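Local coordinates for protein CTP:phosphocholine Cytidylyltransferase (Streptococcus pneumoniae, PDB 1JYK) that catalyses, as a cytidylyltransferase known as LicC, the transfer of a cytidylyl group from CTP to phosphocholine, probably yielding CDP-choline and pyrophosphate, at residues L31-G36 with F108-L113; Y61-L66 with Y92-V97; Y122-D127 with N133-D138. One frame throughout, in Å; residues are numbered along the deposited sequence.

Interaction 1. Residues L31-G36 with F108-L113; sequences LAAGLG and FYSLYL
Leu31 and Ala33 approach the side chain of Ser110 from two ends, the leucine at its methylene and the alanine at its hydroxyl, and this small encounter is how the end of a strand meets the helix 108-112. Leu31 CD2 lies 4.1 Å from Ser110 CB. Leu31 CG is turned anti to the carbonyl carbon (chi1 -53°), and the isobutyl fork is divided between two neighbours: CD2 extends to the serine, while CD1 packs near the Asp125 side chain on the adjacent strand 121-125. Two residues further along, the bond from Ala33 CA to its methyl is aimed at the helix, and Ala33 CB stands 4.2 Å from Ser110 OG. The serine hydroxyl (chi1 -80°) is swung beside its own backbone N, on the alanine side of the methylene, which leaves CB as the atom that meets the leucine. Its polar partner is Asn99 ND2, with which OG forms a hydrogen bond. Ile77 of strand 74-78 touches all three side chains.

The closest CA atoms, of Leu31 and Ser110, are 7.1 Å apart. Beyond the strand, Gly34, Leu35 and Gly36 belong to the glycine-rich turn that follows the first strand in nucleotidyltransferases, a loop that in relatives wraps around the nucleotide phosphates and probably does so here. Gly36 has a left-handed backbone (phi 57°), and its carbonyl O is hydrogen-bonded to Thr43 OG1. The contact thus sits where strand 27-32, parallel to both its neighbours in the mixed sheet, gives way to that loop.

With no hydrogen bond between strand end and helix, the attraction is van der Waals contact between a leucine methyl, an alanine methyl and the serine side chain. It imposes little directionality, and the buried hydroxyl is satisfied by Asn99 while presenting carbon to its apolar neighbour.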
loop_
_atom_site.group_PDB
_atom_site.type_symbol
_atom_site.label_atom_id
_atom_site.label_comp_id
_atom_site.label_asym_id
_atom_site.label_seq_id
_atom_site.Cartn_x
_atom_site.Cartn_y
_atom_site.Cartn_z
ATOM N N LEU A 31 -2.128 1.445 -4.602
ATOM C CA LEU A 31 -2.835 0.251 -5.044
ATOM C C LEU A 31 -4.337 0.432 -4.852
ATOM O O LEU A 31 -4.843 0.349 -3.733
ATOM C CB LEU A 31 -2.335 -0.966 -4.258
ATOM C CG LEU A 31 -0.818 -1.189 -4.264
ATOM C CD1 LEU A 31 -0.467 -2.364 -3.355
ATOM C CD2 LEU A 31 -0.335 -1.444 -5.678
ATOM N N ALA A 32 -5.047 0.674 -5.953
ATOM C CA ALA A 32 -6.486 0.898 -5.900
ATOM C C ALA A 32 -7.280 0.131 -6.972
ATOM O O ALA A 32 -8.341 0.589 -7.397
ATOM C CB ALA A 32 -6.762 2.404 -6.028
ATOM N N ALA A 33 -6.793 -1.036 -7.391
ATOM C CA ALA A 33 -7.480 -1.803 -8.431
ATOM C C ALA A 33 -8.482 -2.862 -7.966
ATOM O O ALA A 33 -9.404 -3.211 -8.706
ATOM C CB ALA A 33 -6.446 -2.451 -9.346
ATOM N N GLY A 34 -8.305 -3.363 -6.746
ATOM C CA GLY A 34 -9.165 -4.415 -6.219
ATOM C C GLY A 34 -10.657 -4.180 -6.063
ATOM O O GLY A 34 -11.140 -3.046 -6.069
ATOM N N LEU A 35 -11.389 -5.278 -5.897
ATOM C CA LEU A 35 -12.837 -5.241 -5.738
ATOM C C LEU A 35 -13.333 -4.724 -4.377
ATOM O O LEU A 35 -14.460 -4.228 -4.275
ATOM C CB LEU A 35 -13.417 -6.637 -5.996
ATOM C CG LEU A 35 -13.225 -7.188 -7.413
ATOM C CD1 LEU A 35 -13.341 -8.702 -7.399
ATOM C CD2 LEU A 35 -14.262 -6.589 -8.335
ATOM N N GLY A 36 -12.510 -4.844 -3.334
ATOM C CA GLY A 36 -12.924 -4.375 -2.019
ATOM C C GLY A 36 -14.215 -5.019 -1.543
ATOM O O GLY A 36 -15.015 -4.399 -0.839
ATOM N N PHE A 108 -0.017 -8.923 -6.555
ATOM C CA PHE A 108 1.387 -9.043 -6.961
ATOM C C PHE A 108 1.450 -8.435 -8.367
ATOM O O PHE A 108 2.390 -7.725 -8.731
ATOM C CB PHE A 108 1.793 -10.528 -7.043
ATOM C CG PHE A 108 2.920 -10.815 -8.027
ATOM C CD1 PHE A 108 2.664 -11.003 -9.384
ATOM C CD2 PHE A 108 4.234 -10.911 -7.589
ATOM C CE1 PHE A 108 3.709 -11.278 -10.286
ATOM C CE2 PHE A 108 5.284 -11.186 -8.483
ATOM C CZ PHE A 108 5.019 -11.370 -9.831
ATOM N N TYR A 109 0.415 -8.727 -9.149
ATOM C CA TYR A 109 0.336 -8.259 -10.523
ATOM C C TYR A 109 0.169 -6.742 -10.635
ATOM O O TYR A 109 0.617 -6.131 -11.606
ATOM C CB TYR A 109 -0.800 -8.987 -11.247
ATOM C CG TYR A 109 -0.777 -8.780 -12.737
ATOM C CD1 TYR A 109 0.295 -9.230 -13.512
ATOM C CD2 TYR A 109 -1.801 -8.081 -13.368
ATOM C CE1 TYR A 109 0.343 -8.980 -14.888
ATOM C CE2 TYR A 109 -1.766 -7.825 -14.736
ATOM C CZ TYR A 109 -0.695 -8.275 -15.490
ATOM O OH TYR A 109 -0.667 -8.007 -16.841
ATOM N N SER A 110 -0.477 -6.134 -9.649
ATOM C CA SER A 110 -0.646 -4.690 -9.662
ATOM C C SER A 110 0.737 -4.054 -9.607
ATOM O O SER A 110 1.030 -3.105 -10.331
ATOM C CB SER A 110 -1.471 -4.251 -8.461
ATOM O OG SER A 110 -2.850 -4.464 -8.705
ATOM N N LEU A 111 1.596 -4.581 -8.742
ATOM C CA LEU A 111 2.947 -4.057 -8.635
ATOM C C LEU A 111 3.775 -4.477 -9.853
ATOM O O LEU A 111 4.659 -3.733 -10.286
ATOM C CB LEU A 111 3.621 -4.546 -7.350
ATOM C CG LEU A 111 4.990 -3.918 -7.050
ATOM C CD1 LEU A 111 4.879 -2.400 -6.993
ATOM C CD2 LEU A 111 5.511 -4.455 -5.731
ATOM N N TYR A 112 3.500 -5.662 -10.401
ATOM C CA TYR A 112 4.234 -6.129 -11.582
ATOM C C TYR A 112 4.141 -5.103 -12.716
ATOM O O TYR A 112 5.144 -4.780 -13.362
ATOM C CB TYR A 112 3.685 -7.468 -12.089
ATOM C CG TYR A 112 4.403 -7.934 -13.337
ATOM C CD1 TYR A 112 5.645 -8.567 -13.249
ATOM C CD2 TYR A 112 3.895 -7.656 -14.607
ATOM C CE1 TYR A 112 6.376 -8.906 -14.392
ATOM C CE2 TYR A 112 4.617 -7.989 -15.764
ATOM C CZ TYR A 112 5.862 -8.612 -15.646
ATOM O OH TYR A 112 6.605 -8.928 -16.773
ATOM N N LEU A 113 2.930 -4.588 -12.936
ATOM C CA LEU A 113 2.674 -3.611 -13.992
ATOM C C LEU A 113 3.525 -2.344 -13.898
ATOM O O LEU A 113 3.744 -1.673 -14.901
ATOM C CB LEU A 113 1.187 -3.245 -14.007
ATOM C CG LEU A 113 0.269 -4.410 -14.394
ATOM C CD1 LEU A 113 -1.171 -4.084 -14.029
ATOM C CD2 LEU A 113 0.396 -4.684 -15.887
#

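Interaction 2. Residues Y61-L66 with Y92-V97; sequences YQIEFL and YGVRLV
Ile63 lays its CG2 methyl over one face of the Tyr92 ring, 3.6 Å from the ring centroid and 21° off the normal, a CH-pi contact displaced toward the rim of the ring. The methyl is closest to Tyr92 CG, so it covers the root of the ring more than its phenol end. It gets there because CG2 is the branch that stands anti to the backbone N, while CG1 (chi1 -73°) turns beside that nitrogen and carries Ile63 CD1 to within 4.2 Å of Val94 CG1. At the far end of the same ring, Tyr92 OH donates a hydrogen bond of 2.7 Å to Glu64 OE1, using the anti lone pair of that oxygen. The carboxylate does not lie flat with the ring; the two planes are 45° apart. An extended chain beyond Glu64 CG brings the acid to the phenol, and CG itself passes 3.8 Å from Tyr92 CE2.

These neighbours belong to consecutive beta-alpha-beta units of the Rossmann-like sheet. Helix 58-68 precedes strand 74-78, helix 87-92 follows it, and Tyr92, at the end of that second helix, reaches back to the first before the chain enters strand 95-98, parallel to 74-78.

A second shell fixes these groups. Lys56 NZ forms a salt bridge with Glu64 OE1, the oxygen that also receives the phenol, and this shared grip would favour the ionised carboxylate; the Lys56 side chain touches Tyr92 as well. Gly93 leaves the helix with positive phi, turning the chain toward Val94, which packs on Ile74 and Ile76. Lys67 NZ is hydrogen-bonded to the carbonyl O of Tyr92, tying helix 58-68 to the end of its neighbour, and Ile63 rests against Ile30 of strand 27-32.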
loop_
_atom_site.group_PDB
_atom_site.type_symbol
_atom_site.label_atom_id
_atom_site.label_comp_id
_atom_site.label_asym_id
_atom_site.label_seq_id
_atom_site.Cartn_x
_atom_site.Cartn_y
_atom_site.Cartn_z
ATOM N N TYR A 61 -7.141 12.188 0.298
ATOM C CA TYR A 61 -6.409 12.538 1.510
ATOM C C TYR A 61 -4.951 12.119 1.347
ATOM O O TYR A 61 -4.041 12.844 1.734
ATOM C CB TYR A 61 -6.995 11.815 2.725
ATOM C CG TYR A 61 -8.347 12.322 3.168
ATOM C CD1 TYR A 61 -9.514 11.645 2.818
ATOM C CD2 TYR A 61 -8.459 13.454 3.984
ATOM C CE1 TYR A 61 -10.759 12.073 3.268
ATOM C CE2 TYR A 61 -9.704 13.894 4.442
ATOM C CZ TYR A 61 -10.847 13.198 4.081
ATOM O OH TYR A 61 -12.077 13.611 4.532
ATOM N N GLN A 62 -4.740 10.938 0.772
ATOM C CA GLN A 62 -3.396 10.411 0.564
ATOM C C GLN A 62 -2.620 11.223 -0.467
ATOM O O GLN A 62 -1.477 11.608 -0.224
ATOM C CB GLN A 62 -3.462 8.945 0.124
ATOM C CG GLN A 62 -4.235 8.039 1.087
ATOM C CD GLN A 62 -4.358 6.607 0.576
ATOM O OE1 GLN A 62 -4.328 6.356 -0.633
ATOM N NE2 GLN A 62 -4.494 5.662 1.498
ATOM N N ILE A 63 -3.240 11.473 -1.620
ATOM C CA ILE A 63 -2.608 12.249 -2.689
ATOM C C ILE A 63 -2.183 13.643 -2.194
ATOM O O ILE A 63 -1.082 14.113 -2.496
ATOM C CB ILE A 63 -3.569 12.410 -3.907
ATOM C CG1 ILE A 63 -3.698 11.079 -4.658
ATOM C CG2 ILE A 63 -3.035 13.461 -4.869
ATOM C CD1 ILE A 63 -4.887 11.022 -5.605
ATOM N N GLU A 64 -3.049 14.293 -1.421
ATOM C CA GLU A 64 -2.742 15.627 -0.909
ATOM C C GLU A 64 -1.585 15.604 0.094
ATOM O O GLU A 64 -0.750 16.509 0.096
ATOM C CB GLU A 64 -4.002 16.256 -0.306
ATOM C CG GLU A 64 -4.918 16.794 -1.395
ATOM C CD GLU A 64 -6.282 17.223 -0.899
ATOM O OE1 GLU A 64 -7.247 17.125 -1.686
ATOM O OE2 GLU A 64 -6.398 17.666 0.259
ATOM N N PHE A 65 -1.527 14.567 0.928
ATOM C CA PHE A 65 -0.441 14.429 1.898
ATOM C C PHE A 65 0.868 14.323 1.133
ATOM O O PHE A 65 1.865 14.951 1.482
ATOM C CB PHE A 65 -0.623 13.158 2.735
ATOM C CG PHE A 65 -1.325 13.379 4.048
ATOM C CD1 PHE A 65 -1.704 12.293 4.832
ATOM C CD2 PHE A 65 -1.607 14.664 4.507
ATOM C CE1 PHE A 65 -2.349 12.482 6.051
ATOM C CE2 PHE A 65 -2.251 14.860 5.722
ATOM C CZ PHE A 65 -2.622 13.767 6.494
ATOM N N LEU A 66 0.850 13.519 0.075
ATOM C CA LEU A 66 2.027 13.302 -0.753
ATOM C C LEU A 66 2.528 14.574 -1.426
ATOM O O LEU A 66 3.709 14.906 -1.342
ATOM C CB LEU A 66 1.719 12.260 -1.823
ATOM C CG LEU A 66 1.654 10.815 -1.335
ATOM C CD1 LEU A 66 0.852 9.973 -2.329
ATOM C CD2 LEU A 66 3.074 10.274 -1.173
ATOM N N TYR A 92 -4.959 16.315 -9.929
ATOM C CA TYR A 92 -3.683 16.200 -9.219
ATOM C C TYR A 92 -2.448 15.913 -10.065
ATOM O O TYR A 92 -1.325 15.991 -9.558
ATOM C CB TYR A 92 -3.774 15.112 -8.144
ATOM C CG TYR A 92 -4.814 15.362 -7.089
ATOM C CD1 TYR A 92 -5.952 14.565 -7.015
ATOM C CD2 TYR A 92 -4.642 16.362 -6.133
ATOM C CE1 TYR A 92 -6.892 14.751 -6.012
ATOM C CE2 TYR A 92 -5.581 16.555 -5.123
ATOM C CZ TYR A 92 -6.700 15.740 -5.071
ATOM O OH TYR A 92 -7.616 15.881 -4.061
ATOM N N GLY A 93 -2.643 15.570 -11.333
ATOM C CA GLY A 93 -1.507 15.272 -12.184
ATOM C C GLY A 93 -1.004 13.849 -11.998
ATOM O O GLY A 93 0.140 13.534 -12.339
ATOM N N VAL A 94 -1.856 12.976 -11.461
ATOM C CA VAL A 94 -1.463 11.583 -11.249
ATOM C C VAL A 94 -1.521 10.784 -12.545
ATOM O O VAL A 94 -2.150 11.201 -13.523
ATOM C CB VAL A 94 -2.377 10.884 -10.215
ATOM C CG1 VAL A 94 -2.364 11.656 -8.906
ATOM C CG2 VAL A 94 -3.793 10.760 -10.768
ATOM N N ARG A 95 -0.850 9.640 -12.551
ATOM C CA ARG A 95 -0.862 8.764 -13.713
ATOM C C ARG A 95 -1.688 7.546 -13.322
ATOM O O ARG A 95 -1.561 7.047 -12.204
ATOM C CB ARG A 95 0.556 8.325 -14.079
ATOM C CG ARG A 95 1.343 9.336 -14.906
ATOM C CD ARG A 95 2.607 8.696 -15.469
ATOM N NE ARG A 95 3.603 8.434 -14.429
ATOM C CZ ARG A 95 4.739 7.771 -14.628
ATOM N NH1 ARG A 95 5.028 7.300 -15.833
ATOM N NH2 ARG A 95 5.589 7.584 -13.623
ATOM N N LEU A 96 -2.541 7.075 -14.222
ATOM C CA LEU A 96 -3.362 5.906 -13.930
ATOM C C LEU A 96 -2.865 4.725 -14.750
ATOM O O LEU A 96 -2.583 4.872 -15.938
ATOM C CB LEU A 96 -4.837 6.183 -14.256
ATOM C CG LEU A 96 -5.482 7.419 -13.605
ATOM C CD1 LEU A 96 -6.942 7.527 -14.028
ATOM C CD2 LEU A 96 -5.381 7.318 -12.087
ATOM N N VAL A 97 -2.734 3.566 -14.107
ATOM C CA VAL A 97 -2.291 2.351 -14.787
ATOM C C VAL A 97 -3.358 1.273 -14.598
ATOM O O VAL A 97 -3.656 0.858 -13.471
ATOM C CB VAL A 97 -0.941 1.858 -14.237
ATOM C CG1 VAL A 97 -0.521 0.575 -14.942
ATOM C CG2 VAL A 97 0.108 2.928 -14.433
#

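Interaction 3. Residues Y122-D127 with N133-D138; sequences YVIDAD and NMFRND
Strand 121-125 faces an irregular loop across a gap that side chains must span: the closest CA atoms, those of Tyr122 and Phe135, are 8.5 Å apart. Tyr122 and Ile124, alternate residues of the strand, both point toward the loop. The rings of Tyr122 and Phe135 form a T-shaped pair, with planes at 88° and centroids 5.2 Å apart; the Phe135 edge, led by CD1, is directed at the tyrosine face. Phe135 is turned beside its backbone N (chi1 -54°), which also brings CE1 to 3.7 Å from Ile124 CD1, met from the opposite direction.

The phenol goes past the phenylalanine to the backbone: Tyr122 OH donates a hydrogen bond of 2.6 Å to Arg136 O, in the carbonyl plane and on a lone pair. The loop is shaped from within by an Asx turn, Asn133 OD1 accepting from Phe135 N at 3.1 Å. At the exposed end, Arg136 grips Asp138 side-on through NE and NH2, NH2 meeting OD2 at 2.8 Å.

Phe65 and Leu66 of helix 58-68 also pack on Phe135. The chemistry implies apolar packing of the loop onto the sheet face that this helix also covers, one directional bond fixing where the loop lies.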
loop_
_atom_site.group_PDB
_atom_site.type_symbol
_atom_site.label_atom_id
_atom_site.label_comp_id
_atom_site.label_asym_id
_atom_site.label_seq_id
_atom_site.Cartn_x
_atom_site.Cartn_y
_atom_site.Cartn_z
ATOM N N TYR A 122 7.116 4.943 -2.731
ATOM C CA TYR A 122 6.266 4.545 -1.618
ATOM C C TYR A 122 5.233 3.637 -2.270
ATOM O O TYR A 122 4.898 3.823 -3.442
ATOM C CB TYR A 122 5.513 5.746 -1.029
ATOM C CG TYR A 122 6.300 6.560 -0.039
ATOM C CD1 TYR A 122 6.295 6.241 1.321
ATOM C CD2 TYR A 122 7.076 7.637 -0.463
ATOM C CE1 TYR A 122 7.054 6.980 2.231
ATOM C CE2 TYR A 122 7.836 8.379 0.438
ATOM C CZ TYR A 122 7.822 8.044 1.779
ATOM O OH TYR A 122 8.593 8.769 2.651
ATOM N N VAL A 123 4.746 2.650 -1.530
ATOM C CA VAL A 123 3.696 1.768 -2.021
ATOM C C VAL A 123 2.628 1.989 -0.964
ATOM O O VAL A 123 2.879 1.784 0.223
ATOM C CB VAL A 123 4.131 0.280 -2.058
ATOM C CG1 VAL A 123 2.934 -0.604 -2.422
ATOM C CG2 VAL A 123 5.250 0.098 -3.081
ATOM N N ILE A 124 1.443 2.399 -1.393
ATOM C CA ILE A 124 0.365 2.711 -0.472
ATOM C C ILE A 124 -0.941 1.993 -0.768
ATOM O O ILE A 124 -1.381 1.947 -1.915
ATOM C CB ILE A 124 0.102 4.231 -0.500
ATOM C CG1 ILE A 124 1.389 4.966 -0.127
ATOM C CG2 ILE A 124 -1.056 4.599 0.423
ATOM C CD1 ILE A 124 1.605 6.244 -0.903
ATOM N N ASP A 125 -1.556 1.434 0.269
ATOM C CA ASP A 125 -2.841 0.760 0.113
ATOM C C ASP A 125 -3.868 1.885 0.120
ATOM O O ASP A 125 -3.793 2.787 0.952
ATOM C CB ASP A 125 -3.118 -0.179 1.288
ATOM C CG ASP A 125 -2.298 -1.461 1.231
ATOM O OD1 ASP A 125 -1.645 -1.738 0.200
ATOM O OD2 ASP A 125 -2.314 -2.198 2.241
ATOM N N ALA A 126 -4.830 1.825 -0.797
ATOM C CA ALA A 126 -5.839 2.871 -0.904
ATOM C C ALA A 126 -7.003 2.798 0.080
ATOM O O ALA A 126 -7.807 3.729 0.140
ATOM C CB ALA A 126 -6.378 2.919 -2.335
ATOM N N ASP A 127 -7.107 1.718 0.850
ATOM C CA ASP A 127 -8.214 1.594 1.799
ATOM C C ASP A 127 -7.874 1.936 3.249
ATOM O O ASP A 127 -8.433 1.358 4.185
ATOM C CB ASP A 127 -8.812 0.191 1.739
ATOM C CG ASP A 127 -7.759 -0.890 1.766
ATOM O OD1 ASP A 127 -6.615 -0.610 2.185
ATOM O OD2 ASP A 127 -8.084 -2.025 1.363
ATOM N N ASN A 133 0.616 12.743 8.525
ATOM C CA ASN A 133 1.441 12.742 7.315
ATOM C C ASN A 133 2.890 12.333 7.591
ATOM O O ASN A 133 3.776 13.092 7.954
ATOM C CB ASN A 133 1.427 14.079 6.593
ATOM C CG ASN A 133 1.998 13.966 5.187
ATOM O OD1 ASN A 133 2.493 12.905 4.789
ATOM N ND2 ASN A 133 1.931 15.055 4.431
HETATM N N MSE A 134 3.027 11.063 7.341
HETATM C CA MSE A 134 4.103 10.103 7.431
HETATM C C MSE A 134 5.153 10.256 6.332
HETATM O O MSE A 134 6.321 9.894 6.502
HETATM C CB MSE A 134 3.246 8.992 7.118
HETATM C CG MSE A 134 3.524 7.694 6.807
HETATM SE SE MSE A 134 1.756 7.662 6.557
HETATM C CE MSE A 134 1.215 7.167 8.475
ATOM N N PHE A 135 4.680 10.706 5.175
ATOM C CA PHE A 135 5.510 10.830 3.993
ATOM C C PHE A 135 6.612 11.861 4.050
ATOM O O PHE A 135 6.419 12.971 4.543
ATOM C CB PHE A 135 4.619 11.091 2.778
ATOM C CG PHE A 135 3.530 10.075 2.608
ATOM C CD1 PHE A 135 3.843 8.729 2.392
ATOM C CD2 PHE A 135 2.190 10.446 2.690
ATOM C CE1 PHE A 135 2.834 7.768 2.262
ATOM C CE2 PHE A 135 1.169 9.495 2.563
ATOM C CZ PHE A 135 1.494 8.152 2.348
ATOM N N ARG A 136 7.779 11.475 3.552
ATOM C CA ARG A 136 8.920 12.380 3.483
ATOM C C ARG A 136 9.718 12.074 2.226
ATOM O O ARG A 136 9.722 10.938 1.740
ATOM C CB ARG A 136 9.834 12.265 4.708
ATOM C CG ARG A 136 9.586 11.095 5.625
ATOM C CD ARG A 136 10.213 11.346 6.994
ATOM N NE ARG A 136 11.303 12.320 6.933
ATOM C CZ ARG A 136 11.377 13.423 7.681
ATOM N NH1 ARG A 136 10.419 13.705 8.557
ATOM N NH2 ARG A 136 12.408 14.253 7.548
ATOM N N ASN A 137 10.392 13.094 1.697
ATOM C CA ASN A 137 11.186 12.908 0.489
ATOM C C ASN A 137 12.685 12.744 0.764
ATOM O O ASN A 137 13.500 12.847 -0.152
ATOM C CB ASN A 137 10.934 14.064 -0.500
ATOM C CG ASN A 137 11.470 15.408 -0.006
ATOM O OD1 ASN A 137 11.907 15.548 1.135
ATOM N ND2 ASN A 137 11.435 16.405 -0.883
ATOM N N ASP A 138 13.042 12.455 2.012
ATOM C CA ASP A 138 14.446 12.293 2.369
ATOM C C ASP A 138 14.804 10.916 2.949
ATOM O O ASP A 138 15.863 10.747 3.553
ATOM C CB ASP A 138 14.845 13.388 3.352
ATOM C CG ASP A 138 14.035 13.337 4.623
ATOM O OD1 ASP A 138 13.105 12.502 4.706
ATOM O OD2 ASP A 138 14.333 14.128 5.541
#

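All three contacts pack against one mixed sheet, but on different sides and at different depths. Interaction 1 lies on the face that carries helix 108-112, whereas interactions 2 and 3 lie on the face of helix 58-68. Interactions 1 and 3 are buried and are joined directly, since Leu31 N bonds to Ile124 O between neighbouring strands. Interactions 2 and 3 share the helix: Gln62 NE2 reaches Asp125 O, and Asn133 ND2 reaches Phe65 O. The chemistry follows the setting, from sparse and without any hydrogen bond across it in interaction 1, through aromatic packing with a phenol-backbone bond in interaction 3, to the partly buried interaction 2, where a carboxylate enters.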